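Local coordinates for sniffer CG10964-PA (Drosophila melanogaster, PDB 1SNY), which probably reduces carbonyl compounds with NADPH, as a member of the short-chain dehydrogenase/reductase family built on a Rossmann fold, at residues L77-D80 with D85-D88. Residues are numbered along the deposited sequence; the frame is centred on the assembly and turned at random.
Sequences LEID and DAYD. With NAP (NADP nicotinamide-adenine-dinucleotide phosphate), chain B.
I79 meets A86 and Y87 chiefly through a single methyl group, CD1, at the far end of its longer branch. From CB, which points toward the 85-88 segment, CG1 leaves anti to the backbone N (chi1 172°) and the next bond is again extended (chi2 178°); together the two torsions carry CD1 out to A86 and Y87. On the way CG1 lies only loosely over the CB of A86, at 4.3 Å. CD1 makes the closer contacts: it lies 4.0 Å from the CB of A86 and, equally, 4.0 Å from CD2 of Y87, with the neighbouring ring atom CE2 at 4.1 Å. The methyl approaches the tyrosine ring obliquely, and the side chains of I79 and Y87 cross at roughly a right angle.

This is apolar packing between I79, just past the end of strand 74-78, the outermost strand on its side of the parallel Rossmann sheet, and the residues where helix 87-98 sets in after a short loop. The CA atoms of I79 and A86 remain 7.4 Å apart, leaving side chains to bridge the gap. The backbone of I79 is hydrogen-bonded to C55, at the end of the neighbouring strand 50-55.

Y87 is buried; its side chain also touches V137, M140 and L141 of helix 124-155, while its OH is hydrogen-bonded to the carbonyl O of L81, a residue of the NADP(+) site. Next to I79, the CB of D80, which also belongs to that site, points away from 85-88: OD2 of D80 accepts a weak hydrogen bond from the adenine amino group N6A of NADP at 3.3 Å (N-H...O angle 141°), and its OD1 forms a salt bridge with R82.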
# COMPACT_ATOMS: atom_id res chain seq x y z
N LEU A 77 -21.89 -11.53 14.80
CA LEU A 77 -21.89 -10.10 15.08
C LEU A 77 -22.15 -9.40 13.75
O LEU A 77 -21.47 -9.67 12.76
CB LEU A 77 -20.53 -9.67 15.64
CG LEU A 77 -20.02 -10.43 16.87
CD1 LEU A 77 -18.58 -10.03 17.17
CD2 LEU A 77 -20.91 -10.14 18.05
N GLU A 78 -23.15 -8.52 13.72
CA GLU A 78 -23.47 -7.81 12.49
C GLU A 78 -22.86 -6.42 12.46
O GLU A 78 -23.05 -5.63 13.39
CB GLU A 78 -24.99 -7.73 12.30
CG GLU A 78 -25.40 -7.13 10.96
CD GLU A 78 -26.89 -7.23 10.71
OE1 GLU A 78 -27.37 -8.34 10.38
OE2 GLU A 78 -27.59 -6.20 10.84
N ILE A 79 -22.13 -6.12 11.39
CA ILE A 79 -21.47 -4.84 11.26
C ILE A 79 -20.87 -4.65 9.87
O ILE A 79 -20.52 -5.63 9.21
CB ILE A 79 -20.32 -4.73 12.30
CG1 ILE A 79 -19.48 -3.47 12.05
CG2 ILE A 79 -19.43 -5.97 12.21
CD1 ILE A 79 -18.37 -3.27 13.06
N ASP A 80 -20.79 -3.40 9.43
CA ASP A 80 -20.15 -3.10 8.15
C ASP A 80 -18.84 -2.46 8.59
O ASP A 80 -18.82 -1.34 9.10
CB ASP A 80 -20.98 -2.12 7.32
CG ASP A 80 -20.36 -1.85 5.95
OD1 ASP A 80 -21.09 -1.82 4.94
OD2 ASP A 80 -19.12 -1.66 5.90
N ASP A 85 -16.92 3.88 13.80
CA ASP A 85 -17.48 4.24 15.10
C ASP A 85 -18.18 3.06 15.74
O ASP A 85 -18.44 3.05 16.94
CB ASP A 85 -18.45 5.41 14.96
CG ASP A 85 -17.79 6.64 14.39
OD1 ASP A 85 -16.72 7.03 14.89
OD2 ASP A 85 -18.35 7.22 13.43
N ALA A 86 -18.48 2.05 14.93
CA ALA A 86 -19.17 0.86 15.41
C ALA A 86 -18.21 -0.15 16.06
O ALA A 86 -18.66 -1.12 16.68
CB ALA A 86 -19.92 0.20 14.26
N TYR A 87 -16.91 0.08 15.93
CA TYR A 87 -15.93 -0.85 16.50
C TYR A 87 -15.96 -0.92 18.02
O TYR A 87 -15.85 -2.01 18.58
CB TYR A 87 -14.51 -0.48 16.05
CG TYR A 87 -14.21 -0.76 14.59
CD1 TYR A 87 -12.89 -0.81 14.14
CD2 TYR A 87 -15.23 -0.94 13.65
CE1 TYR A 87 -12.59 -1.04 12.81
CE2 TYR A 87 -14.94 -1.17 12.30
CZ TYR A 87 -13.61 -1.21 11.89
OH TYR A 87 -13.29 -1.41 10.57
N ASP A 88 -16.08 0.22 18.67
CA ASP A 88 -16.12 0.26 20.13
C ASP A 88 -17.11 -0.76 20.69
O ASP A 88 -16.83 -1.42 21.69
CB ASP A 88 -16.50 1.66 20.62
CG ASP A 88 -15.29 2.57 20.75
OD1 ASP A 88 -15.48 3.79 21.00
OD2 ASP A 88 -14.15 2.07 20.62
PA NAP B . -15.44 -13.08 -1.33
O1A NAP B . -15.78 -11.98 -2.14
O2A NAP B . -16.00 -14.48 -1.46
O5B NAP B . -15.68 -12.70 0.21
C5B NAP B . -15.29 -11.38 0.68
C4B NAP B . -15.92 -11.38 2.11
O4B NAP B . -15.57 -10.05 2.72
C3B NAP B . -17.48 -11.40 2.15
O3B NAP B . -17.85 -12.16 3.32
C2B NAP B . -17.83 -9.93 2.23
O2B NAP B . -19.13 -9.61 2.72
C1B NAP B . -16.73 -9.37 3.15
N9A NAP B . -16.66 -7.93 2.99
C8A NAP B . -16.34 -7.12 1.92
N7A NAP B . -16.42 -5.82 2.18
C5A NAP B . -16.82 -5.78 3.51
C6A NAP B . -17.08 -4.68 4.34
N6A NAP B . -16.99 -3.37 4.02
N1A NAP B . -17.48 -4.97 5.66
C2A NAP B . -17.61 -6.30 6.11
N3A NAP B . -17.36 -7.40 5.31
C4A NAP B . -16.97 -7.09 4.01
O3 NAP B . -13.88 -13.28 -1.38
PN NAP B . -12.90 -14.34 -0.73
O1N NAP B . -12.22 -15.11 -1.78
O2N NAP B . -13.71 -15.11 0.25
O5D NAP B . -11.82 -13.41 -0.05
C5D NAP B . -11.41 -13.66 1.34
C4D NAP B . -10.09 -12.94 1.58
O4D NAP B . -9.02 -13.66 0.91
C3D NAP B . -10.00 -11.48 1.04
O3D NAP B . -9.31 -10.63 1.99
C2D NAP B . -9.27 -11.66 -0.28
O2D NAP B . -8.65 -10.48 -0.74
C1D NAP B . -8.30 -12.73 0.04
N1N NAP B . -7.83 -13.58 -1.07
C2N NAP B . -8.67 -14.42 -1.87
C3N NAP B . -8.05 -15.17 -2.89
C7N NAP B . -8.90 -16.09 -3.78
O7N NAP B . -8.31 -16.71 -4.64
N7N NAP B . -10.19 -16.19 -3.61
C4N NAP B . -6.61 -15.10 -3.13
C5N NAP B . -5.83 -14.25 -2.30
C6N NAP B . -6.43 -13.48 -1.27
P2B NAP B . -20.44 -9.43 1.74
O1X NAP B . -20.92 -10.85 1.43
O2X NAP B . -21.36 -8.67 2.64
O3X NAP B . -19.98 -8.70 0.49